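Local coordinates for trypanothione-dependent glyoxalase I (Leishmania major, PDB 2C21), which belongs to the glyoxalase/bleomycin resistance/dioxygenase superfamily, a nickel-binding protein of two subunits built from paired four-stranded beta sheets and a few helices, at residues 23-26 / 27-31; 52-55 / 56-59; 90-93 / 94-98; 135-138 / 139-143. All blocks are in the same frame, centred on the assembly; numbering follows the deposited sequence.

Contact 1. Residues 23-26 / 27-31; sequences IKFY and TERLG
Leu30 lays its CD1 methyl against two aromatic rings, Phe25 and Tyr26, five and four residues back along the chain. CD1 lies 3.3 Å from CE2 of Phe25 and 3.6 Å from CD1 of Tyr26. The rings also pack on each other: Phe25 CD2 sits over the centre of one face of Tyr26, while CB of Arg29 comes over a face of Phe25. With CG of Phe25 anti to its backbone N (chi1 180°), the ring lies beside its own carbonyl carbon and reaches the turn that follows. This is the last turn of helix 19-29 of the glyoxalase fold, a helix with one face buried and one exposed, widening into a pi-type turn as it ends: O of Phe25 accepts from N of Arg29 at 2.9 Å and, weakly, from N of Leu30. Gly31 follows with positive phi, a conformation glycine adopts readily. Thr27 folds its hydroxyl back on the helix, OG1 donating to O of Ile23 at 2.6 Å; this oxygen also takes the N-H of Thr27, from the opposite face of its plane. On the polar side NZ of Lys24 meets OE1 of Glu28 at 3.0 Å, 33° out of the carboxylate plane. These long side chains suit an exposed surface. The aromatic residues and Leu30 are instead buried, all touching Ile122 of strand 121-126, and the hydroxyl of Tyr26 is bonded to Asp116.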
loop_
_atom_site.group_PDB
_atom_site.type_symbol
_atom_site.label_atom_id
_atom_site.label_comp_id
_atom_site.label_asym_id
_atom_site.label_seq_id
_atom_site.Cartn_x
_atom_site.Cartn_y
_atom_site.Cartn_z
ATOM N N ILE A 23 14.879 -0.813 -7.759
ATOM C CA ILE A 23 15.290 -2.030 -7.084
ATOM C C ILE A 23 16.484 -1.757 -6.169
ATOM O O ILE A 23 16.512 -2.256 -5.050
ATOM C CB ILE A 23 15.629 -3.156 -8.098
ATOM C CG1 ILE A 23 14.343 -3.678 -8.745
ATOM C CG2 ILE A 23 16.367 -4.302 -7.418
ATOM C CD1 ILE A 23 14.592 -4.561 -9.956
ATOM N N LYS A 24 17.447 -0.959 -6.634
ATOM C CA LYS A 24 18.614 -0.600 -5.815
ATOM C C LYS A 24 18.203 0.106 -4.526
ATOM O O LYS A 24 18.691 -0.213 -3.431
ATOM C CB LYS A 24 19.574 0.296 -6.606
ATOM C CG LYS A 24 20.964 0.421 -5.972
ATOM C CD LYS A 24 21.932 1.156 -6.883
ATOM C CE LYS A 24 23.317 1.223 -6.269
ATOM N NZ LYS A 24 23.301 2.088 -5.060
ATOM N N PHE A 25 17.308 1.077 -4.668
ATOM C CA PHE A 25 16.770 1.797 -3.531
ATOM C C PHE A 25 16.052 0.870 -2.524
ATOM O O PHE A 25 16.391 0.852 -1.346
ATOM C CB PHE A 25 15.810 2.884 -4.017
ATOM C CG PHE A 25 15.196 3.673 -2.906
ATOM C CD1 PHE A 25 15.885 4.732 -2.329
ATOM C CD2 PHE A 25 13.944 3.337 -2.418
ATOM C CE1 PHE A 25 15.333 5.451 -1.299
ATOM C CE2 PHE A 25 13.380 4.045 -1.380
ATOM C CZ PHE A 25 14.072 5.105 -0.810
ATOM N N TYR A 26 15.064 0.105 -2.979
ATOM C CA TYR A 26 14.239 -0.676 -2.051
ATOM C C TYR A 26 15.009 -1.833 -1.416
ATOM O O TYR A 26 14.726 -2.208 -0.277
ATOM C CB TYR A 26 12.911 -1.141 -2.704
ATOM C CG TYR A 26 11.931 0.003 -2.886
ATOM C CD1 TYR A 26 11.236 0.523 -1.802
ATOM C CD2 TYR A 26 11.728 0.586 -4.133
ATOM C CE1 TYR A 26 10.356 1.610 -1.952
ATOM C CE2 TYR A 26 10.852 1.645 -4.299
ATOM C CZ TYR A 26 10.163 2.158 -3.214
ATOM O OH TYR A 26 9.297 3.229 -3.385
ATOM N N THR A 27 15.992 -2.377 -2.123
ATOM C CA THR A 27 16.846 -3.424 -1.551
ATOM C C THR A 27 17.968 -2.848 -0.678
ATOM O O THR A 27 18.026 -3.126 0.520
ATOM C CB THR A 27 17.414 -4.358 -2.655
ATOM O OG1 THR A 27 18.199 -3.602 -3.584
ATOM C CG2 THR A 27 16.277 -5.020 -3.406
ATOM N N GLU A 28 18.843 -2.040 -1.269
ATOM C CA GLU A 28 20.030 -1.555 -0.559
ATOM C C GLU A 28 19.706 -0.497 0.496
ATOM O O GLU A 28 20.287 -0.513 1.582
ATOM C CB GLU A 28 21.093 -1.019 -1.530
ATOM C CG GLU A 28 21.592 -2.057 -2.544
ATOM C CD GLU A 28 22.668 -1.500 -3.456
ATOM O OE1 GLU A 28 23.020 -0.308 -3.304
ATOM O OE2 GLU A 28 23.162 -2.256 -4.334
ATOM N N ARG A 29 18.786 0.415 0.192
ATOM C CA ARG A 29 18.437 1.465 1.161
ATOM C C ARG A 29 17.386 1.008 2.179
ATOM O O ARG A 29 17.454 1.402 3.335
ATOM C CB ARG A 29 17.996 2.769 0.470
ATOM C CG ARG A 29 18.986 3.317 -0.574
ATOM C CD ARG A 29 20.145 4.152 0.021
ATOM N NE ARG A 29 20.949 3.426 1.010
ATOM C CZ ARG A 29 21.979 2.618 0.741
ATOM N NH1 ARG A 29 22.375 2.387 -0.504
ATOM N NH2 ARG A 29 22.615 2.023 1.737
ATOM N N LEU A 30 16.422 0.182 1.770
ATOM C CA LEU A 30 15.321 -0.186 2.671
ATOM C C LEU A 30 15.347 -1.621 3.217
ATOM O O LEU A 30 14.615 -1.926 4.162
ATOM C CB LEU A 30 13.967 0.157 2.025
ATOM C CG LEU A 30 13.660 1.657 2.083
ATOM C CD1 LEU A 30 12.547 2.061 1.162
ATOM C CD2 LEU A 30 13.331 2.072 3.514
ATOM N N GLY A 31 16.182 -2.489 2.641
ATOM C CA GLY A 31 16.339 -3.870 3.126
ATOM C C GLY A 31 15.312 -4.889 2.630
ATOM O O GLY A 31 15.220 -5.990 3.172
#

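Contact 2. Residues 52-55 / 56-59; sequences YGPE and MSST
Met56 curls back over Pro54: its CB leads off beside the Glu55 peptide, contact begins at SD, 3.9 Å from Pro54 CB, and the terminal CE methyl ends 3.6 Å from that same CB. Bends at chi2 (78°) and chi3 (83°) fold the chain in this way, and a flexible thioether suits a place where a methyl must follow the flank of a rigid proline ring. Farther round that ring, OG of Ser57 lies alongside CG of Pro54 at 3.6 Å. The peptide N of Ser57 donates to O of Pro54 at 3.1 Å, from above the carbonyl plane, closing a type I beta turn with Glu55 and Met56 at its corners, in the loop between strands 45-51 and 60-66. OG of Ser58 approaches CA of Gly53 to 3.2 Å, which the absence of a side chain at Gly53 allows. At the base of the loop a water accepts from N of Tyr52 and donates to O of Thr59, bridging the two ends. The carboxylate of Glu55 forms a salt bridge with Arg36. Arg8 takes up the backbone O of Glu55 and, weakly, that of Ser58, so the negative charge and these carbonyls of the turn are matched by arginines from outside it.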
loop_
_atom_site.group_PDB
_atom_site.type_symbol
_atom_site.label_atom_id
_atom_site.label_comp_id
_atom_site.label_asym_id
_atom_site.label_seq_id
_atom_site.Cartn_x
_atom_site.Cartn_y
_atom_site.Cartn_z
ATOM N N TYR A 52 9.577 -7.616 2.540
ATOM C CA TYR A 52 10.347 -8.087 3.664
ATOM C C TYR A 52 10.064 -9.561 3.920
ATOM O O TYR A 52 10.622 -10.167 4.822
ATOM C CB TYR A 52 10.023 -7.225 4.888
ATOM C CG TYR A 52 10.524 -5.801 4.747
ATOM C CD1 TYR A 52 11.879 -5.532 4.731
ATOM C CD2 TYR A 52 9.644 -4.733 4.608
ATOM C CE1 TYR A 52 12.357 -4.239 4.605
ATOM C CE2 TYR A 52 10.112 -3.431 4.470
ATOM C CZ TYR A 52 11.463 -3.185 4.477
ATOM O OH TYR A 52 11.946 -1.896 4.361
ATOM N N GLY A 53 9.204 -10.146 3.104
ATOM C CA GLY A 53 8.912 -11.562 3.207
ATOM C C GLY A 53 8.146 -11.957 1.972
ATOM O O GLY A 53 7.785 -11.094 1.184
ATOM N N PRO A 54 7.945 -13.266 1.765
ATOM C CA PRO A 54 7.198 -13.738 0.605
ATOM C C PRO A 54 5.751 -13.288 0.607
ATOM O O PRO A 54 5.172 -13.026 1.668
ATOM C CB PRO A 54 7.291 -15.273 0.716
ATOM C CG PRO A 54 7.703 -15.564 2.088
ATOM C CD PRO A 54 8.456 -14.372 2.591
ATOM N N GLU A 55 5.162 -13.211 -0.579
ATOM C CA GLU A 55 3.756 -12.825 -0.697
ATOM C C GLU A 55 2.834 -13.710 0.132
ATOM O O GLU A 55 1.780 -13.259 0.536
ATOM C CB GLU A 55 3.313 -12.836 -2.152
ATOM C CG GLU A 55 3.872 -11.688 -2.953
ATOM C CD GLU A 55 3.873 -11.979 -4.416
ATOM O OE1 GLU A 55 2.861 -11.675 -5.097
ATOM O OE2 GLU A 55 4.876 -12.559 -4.874
ATOM N N MET A 56 3.236 -14.951 0.408
ATOM C CA MET A 56 2.392 -15.908 1.122
ATOM C C MET A 56 2.185 -15.506 2.582
ATOM O O MET A 56 1.175 -15.863 3.185
ATOM C CB MET A 56 2.997 -17.334 1.061
ATOM C CG MET A 56 3.124 -17.921 -0.342
ATOM S SD MET A 56 4.536 -17.278 -1.276
ATOM C CE MET A 56 5.847 -18.323 -0.633
ATOM N N SER A 57 3.136 -14.763 3.140
ATOM C CA SER A 57 3.075 -14.352 4.548
ATOM C C SER A 57 3.212 -12.841 4.790
ATOM O O SER A 57 3.250 -12.406 5.937
ATOM C CB SER A 57 4.176 -15.082 5.308
ATOM O OG SER A 57 5.447 -14.751 4.769
ATOM N N SER A 58 3.291 -12.052 3.722
ATOM C CA SER A 58 3.606 -10.625 3.802
ATOM C C SER A 58 2.801 -9.844 2.800
ATOM O O SER A 58 2.376 -10.389 1.779
ATOM C CB SER A 58 5.059 -10.333 3.449
ATOM O OG SER A 58 5.949 -11.061 4.240
ATOM N N THR A 59 2.649 -8.556 3.094
ATOM C CA THR A 59 2.090 -7.571 2.165
ATOM C C THR A 59 3.284 -6.857 1.532
ATOM O O THR A 59 4.197 -6.384 2.229
ATOM C CB THR A 59 1.164 -6.601 2.920
ATOM O OG1 THR A 59 0.124 -7.360 3.551
ATOM C CG2 THR A 59 0.536 -5.571 1.984
HETATM O O HOH W 1 6.817 -6.939 2.936
#

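Contact 3. Residues 90-93 / 94-98; sequences ELVA and DMRKH
Asp94 gives its peptide N-H to O of Glu90 at 3.0 Å, almost straight at 172°. It is the first of four such bonds, each spanning four residues, that join 90-93 to 94-97 and make this stretch regular alpha helix. The small methyl of Ala93 suits the exposed face. At the C-terminal end His98 turns its ring back: ND1 donates to O of Asp94 at 3.1 Å, nearly straight (174°) and with the oxygen in the ring plane, so the imidazole satisfies a carbonyl of the last turn.

Two side-chain contacts one turn apart are doubtful, because Met95 and Arg96 are each modelled in two conformers. In the one described here, CG1 of Val92 lies 3.7 Å from NH2 of Arg96, the two side chains running obliquely past each other, and that NH2 also forms a salt bridge with Glu105. CD1 of Leu91 and CE of Met95 make a looser apolar pair at 4.2 Å. The aliphatic chains of Leu91, Val92 and Met95 suit the buried side of the helix, while Arg96 is exposed and can carry its charge to a partner beyond it.

Farther out, Leu91 touches Arg7 of the second subunit. The carboxylate of Asp94 forms a salt bridge with Arg29, linking helix 88-97 to helix 19-29, and Met95 packs against Leu30 just after that helix ends. On the strand side, Val92 and Met95 rest on Ile102 of strand 102-105, the edge strand from which Glu105 also comes.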
loop_
_atom_site.group_PDB
_atom_site.type_symbol
_atom_site.label_atom_id
_atom_site.label_comp_id
_atom_site.label_asym_id
_atom_site.label_seq_id
_atom_site.Cartn_x
_atom_site.Cartn_y
_atom_site.Cartn_z
ATOM N N GLU A 90 18.943 6.316 12.696
ATOM C CA GLU A 90 20.091 5.608 12.126
ATOM C C GLU A 90 19.869 5.376 10.636
ATOM O O GLU A 90 20.794 5.513 9.816
ATOM C CB GLU A 90 20.336 4.284 12.868
ATOM C CG GLU A 90 21.548 3.466 12.404
ATOM C CD GLU A 90 22.881 4.110 12.720
ATOM O OE1 GLU A 90 23.019 4.750 13.788
ATOM O OE2 GLU A 90 23.809 3.955 11.899
ATOM N N LEU A 91 18.627 5.050 10.288
ATOM C CA LEU A 91 18.289 4.797 8.918
ATOM C C LEU A 91 18.445 6.089 8.094
ATOM O O LEU A 91 19.072 6.079 7.032
ATOM C CB LEU A 91 16.874 4.210 8.841
ATOM C CG LEU A 91 16.367 3.704 7.488
ATOM C CD1 LEU A 91 17.377 2.795 6.808
ATOM C CD2 LEU A 91 15.047 2.996 7.699
ATOM N N VAL A 92 17.811 7.173 8.620
ATOM C CA VAL A 92 17.768 8.457 7.914
ATOM C C VAL A 92 19.173 8.949 7.632
ATOM O O VAL A 92 19.446 9.450 6.530
ATOM C CB VAL A 92 16.970 9.543 8.701
ATOM C CG1 VAL A 92 17.172 10.935 8.086
ATOM C CG2 VAL A 92 15.473 9.199 8.728
ATOM N N ALA A 93 20.052 8.806 8.633
ATOM C CA ALA A 93 21.456 9.096 8.451
ATOM C C ALA A 93 21.973 8.296 7.241
ATOM O O ALA A 93 22.507 8.858 6.237
ATOM C CB ALA A 93 22.254 8.777 9.745
ATOM N N ASP A 94 21.844 6.926 7.385
ATOM C CA ASP A 94 22.315 6.080 6.289
ATOM C C ASP A 94 21.793 6.536 4.925
ATOM O O ASP A 94 22.537 6.559 3.944
ATOM C CB ASP A 94 21.901 4.625 6.500
ATOM C CG ASP A 94 22.637 3.679 5.566
ATOM O OD1 ASP A 94 23.884 3.713 5.565
ATOM O OD2 ASP A 94 21.973 2.918 4.833
ATOM N N MET A 95 20.512 6.893 4.877
ATOM C CA MET A 95 19.894 7.387 3.647
ATOM C C MET A 95 20.566 8.669 3.157
ATOM O O MET A 95 21.021 8.749 2.005
ATOM C CB MET A 95 18.407 7.665 3.894
ATOM C CG MET A 95 17.563 6.432 4.172
ATOM S SD MET A 95 16.546 5.995 2.745
ATOM C CE MET A 95 15.672 4.574 3.392
ATOM N N ARG A 96 20.657 9.656 4.047
ATOM C CA ARG A 96 21.269 10.939 3.695
ATOM C C ARG A 96 22.702 10.756 3.155
ATOM O O ARG A 96 23.129 11.505 2.270
ATOM C CB ARG A 96 21.274 11.862 4.919
ATOM C CG ARG A 96 21.433 13.346 4.608
ATOM C CD ARG A 96 21.729 14.154 5.873
ATOM N NE ARG A 96 20.717 13.966 6.915
ATOM C CZ ARG A 96 19.517 14.549 6.929
ATOM N NH1 ARG A 96 19.136 15.369 5.951
ATOM N NH2 ARG A 96 18.678 14.304 7.926
ATOM N N LYS A 97 23.425 9.758 3.674
ATOM C CA LYS A 97 24.757 9.407 3.146
ATOM C C LYS A 97 24.724 9.038 1.655
ATOM O O LYS A 97 25.653 9.347 0.909
ATOM C CB LYS A 97 25.383 8.259 3.961
ATOM C CG LYS A 97 26.801 7.862 3.530
ATOM C CD LYS A 97 27.550 7.098 4.623
ATOM C CE LYS A 97 28.988 6.756 4.179
ATOM N NZ LYS A 97 29.999 6.686 5.292
ATOM N N HIS A 98 23.645 8.389 1.230
ATOM C CA HIS A 98 23.496 7.940 -0.152
ATOM C C HIS A 98 22.627 8.880 -1.007
ATOM O O HIS A 98 22.078 8.469 -2.023
ATOM C CB HIS A 98 22.980 6.494 -0.152
ATOM C CG HIS A 98 23.999 5.511 0.338
ATOM N ND1 HIS A 98 24.234 5.285 1.678
ATOM C CD2 HIS A 98 24.887 4.740 -0.334
ATOM C CE1 HIS A 98 25.211 4.403 1.811
ATOM N NE2 HIS A 98 25.623 4.055 0.605
#

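Contact 4. Residues 135-138 / 139-143; sequences EADM and KEQGT
Glu135 sends CG anti to its backbone N (chi1 -178°), whereas Lys139 sets CG beside its own N (chi1 -72°); both chains then extend, running side by side in the same direction until NZ of Lys139 meets OE2 of Glu135 at 3.2 Å. The ammonium is met by the anti lone pair of OE2, the one turned away from the other oxygen. Oppositely charged long side chains one turn apart suit this exposed flank, and CE of the lysine also lies 4.1 Å from CG of the glutamate. Helix 127-141 finishes here in a Schellman motif. Gly142 takes up positive phi, easy for glycine, and N of Thr143 reaches back to O of Met138 at 3.0 Å, moderately bent at 155°. Within the turn itself, N of Gly142 bonds to O of Lys139 at 3.2 Å. Thr143 crosses Met138 at about a right angle, laying OG1 3.4 Å from CB of the methionine and 3.6 Å from its CE. That hydroxyl bonds to O of Leu35 of the second subunit. Asp137 likewise forms a salt bridge with Arg36 of the second subunit, and OE1 of Gln141 accepts from N of its Lys37, while the long apolar chain of Met138 packs on its Met56.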
loop_
_atom_site.group_PDB
_atom_site.type_symbol
_atom_site.label_atom_id
_atom_site.label_comp_id
_atom_site.label_asym_id
_atom_site.label_seq_id
_atom_site.Cartn_x
_atom_site.Cartn_y
_atom_site.Cartn_z
ATOM N N GLU A 135 -2.219 0.393 19.919
ATOM C CA GLU A 135 -2.895 -0.417 20.925
ATOM C C GLU A 135 -3.695 0.433 21.908
ATOM O O GLU A 135 -4.881 0.137 22.172
ATOM C CB GLU A 135 -1.902 -1.289 21.695
ATOM C CG GLU A 135 -2.585 -2.184 22.731
ATOM C CD GLU A 135 -1.615 -2.804 23.711
ATOM O OE1 GLU A 135 -0.421 -2.925 23.375
ATOM O OE2 GLU A 135 -2.061 -3.167 24.815
ATOM N N ALA A 136 -3.063 1.472 22.456
ATOM C CA ALA A 136 -3.736 2.350 23.426
ATOM C C ALA A 136 -4.942 3.044 22.785
ATOM O O ALA A 136 -6.003 3.153 23.393
ATOM C CB ALA A 136 -2.764 3.378 23.981
ATOM N N ASP A 137 -4.781 3.500 21.548
ATOM C CA ASP A 137 -5.887 4.153 20.844
ATOM C C ASP A 137 -7.062 3.172 20.667
ATOM O O ASP A 137 -8.215 3.533 20.878
ATOM C CB ASP A 137 -5.438 4.702 19.474
ATOM C CG ASP A 137 -4.580 5.974 19.572
ATOM O OD1 ASP A 137 -4.441 6.575 20.667
ATOM O OD2 ASP A 137 -4.040 6.391 18.518
ATOM N N MET A 138 -6.773 1.934 20.269
ATOM C CA MET A 138 -7.823 0.934 20.066
ATOM C C MET A 138 -8.577 0.643 21.364
ATOM O O MET A 138 -9.800 0.527 21.370
ATOM C CB MET A 138 -7.229 -0.362 19.521
ATOM C CG MET A 138 -6.762 -0.282 18.073
ATOM S SD MET A 138 -6.215 -1.871 17.435
ATOM C CE MET A 138 -7.769 -2.681 17.103
ATOM N N LYS A 139 -7.846 0.517 22.466
ATOM C CA LYS A 139 -8.481 0.243 23.754
ATOM C C LYS A 139 -9.367 1.419 24.188
ATOM O O LYS A 139 -10.529 1.226 24.546
ATOM C CB LYS A 139 -7.429 -0.122 24.809
ATOM C CG LYS A 139 -6.830 -1.519 24.568
ATOM C CD LYS A 139 -5.814 -1.946 25.626
ATOM C CE LYS A 139 -5.447 -3.419 25.457
ATOM N NZ LYS A 139 -4.569 -3.954 26.553
ATOM N N GLU A 140 -8.826 2.631 24.114
ATOM C CA GLU A 140 -9.597 3.849 24.397
ATOM C C GLU A 140 -10.850 3.975 23.511
ATOM O O GLU A 140 -11.924 4.338 23.992
ATOM C CB GLU A 140 -8.711 5.090 24.224
ATOM C CG GLU A 140 -9.445 6.411 24.360
ATOM C CD GLU A 140 -8.517 7.571 24.665
ATOM O OE1 GLU A 140 -7.675 7.915 23.807
ATOM O OE2 GLU A 140 -8.637 8.144 25.763
ATOM N N GLN A 141 -10.715 3.666 22.227
ATOM C CA GLN A 141 -11.827 3.821 21.278
ATOM C C GLN A 141 -12.784 2.613 21.235
ATOM O O GLN A 141 -13.801 2.657 20.550
ATOM C CB GLN A 141 -11.289 4.186 19.884
ATOM C CG GLN A 141 -10.622 5.567 19.890
ATOM C CD GLN A 141 -9.878 5.902 18.614
ATOM O OE1 GLN A 141 -10.228 5.420 17.543
ATOM N NE2 GLN A 141 -8.855 6.758 18.722
ATOM N N GLY A 142 -12.489 1.565 21.999
ATOM C CA GLY A 142 -13.378 0.401 22.107
ATOM C C GLY A 142 -13.401 -0.528 20.899
ATOM O O GLY A 142 -14.391 -1.223 20.658
ATOM N N THR A 143 -12.314 -0.548 20.134
ATOM C CA THR A 143 -12.222 -1.407 18.952
ATOM C C THR A 143 -11.372 -2.639 19.227
ATOM O O THR A 143 -11.586 -3.684 18.612
ATOM C CB THR A 143 -11.635 -0.663 17.765
ATOM O OG1 THR A 143 -10.296 -0.263 18.067
ATOM C CG2 THR A 143 -12.478 0.561 17.442
#

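Overall arrangement
All four contacts are partly buried. Contact 1 lies nearest the centre of the chain, its own centre about 10 Å away, and contact 4 farthest, about 27 Å out, where the second subunit buries one face. Contacts 1 and 3 sit on helices joined by a salt bridge and apolar packing; in each the buried residues are apolar or aromatic, while the charged ones are exposed or pair between elements. Contact 1 brings aromatic rings, contact 3 aliphatic chains. Contact 2, the one without helix, joins contact 1 through Tyr52 OH and Leu30 O, probably a hydrogen bond. Contacts 1 and 4 both carry a lysine-glutamate salt bridge; contact 2 relies on a turn and a water.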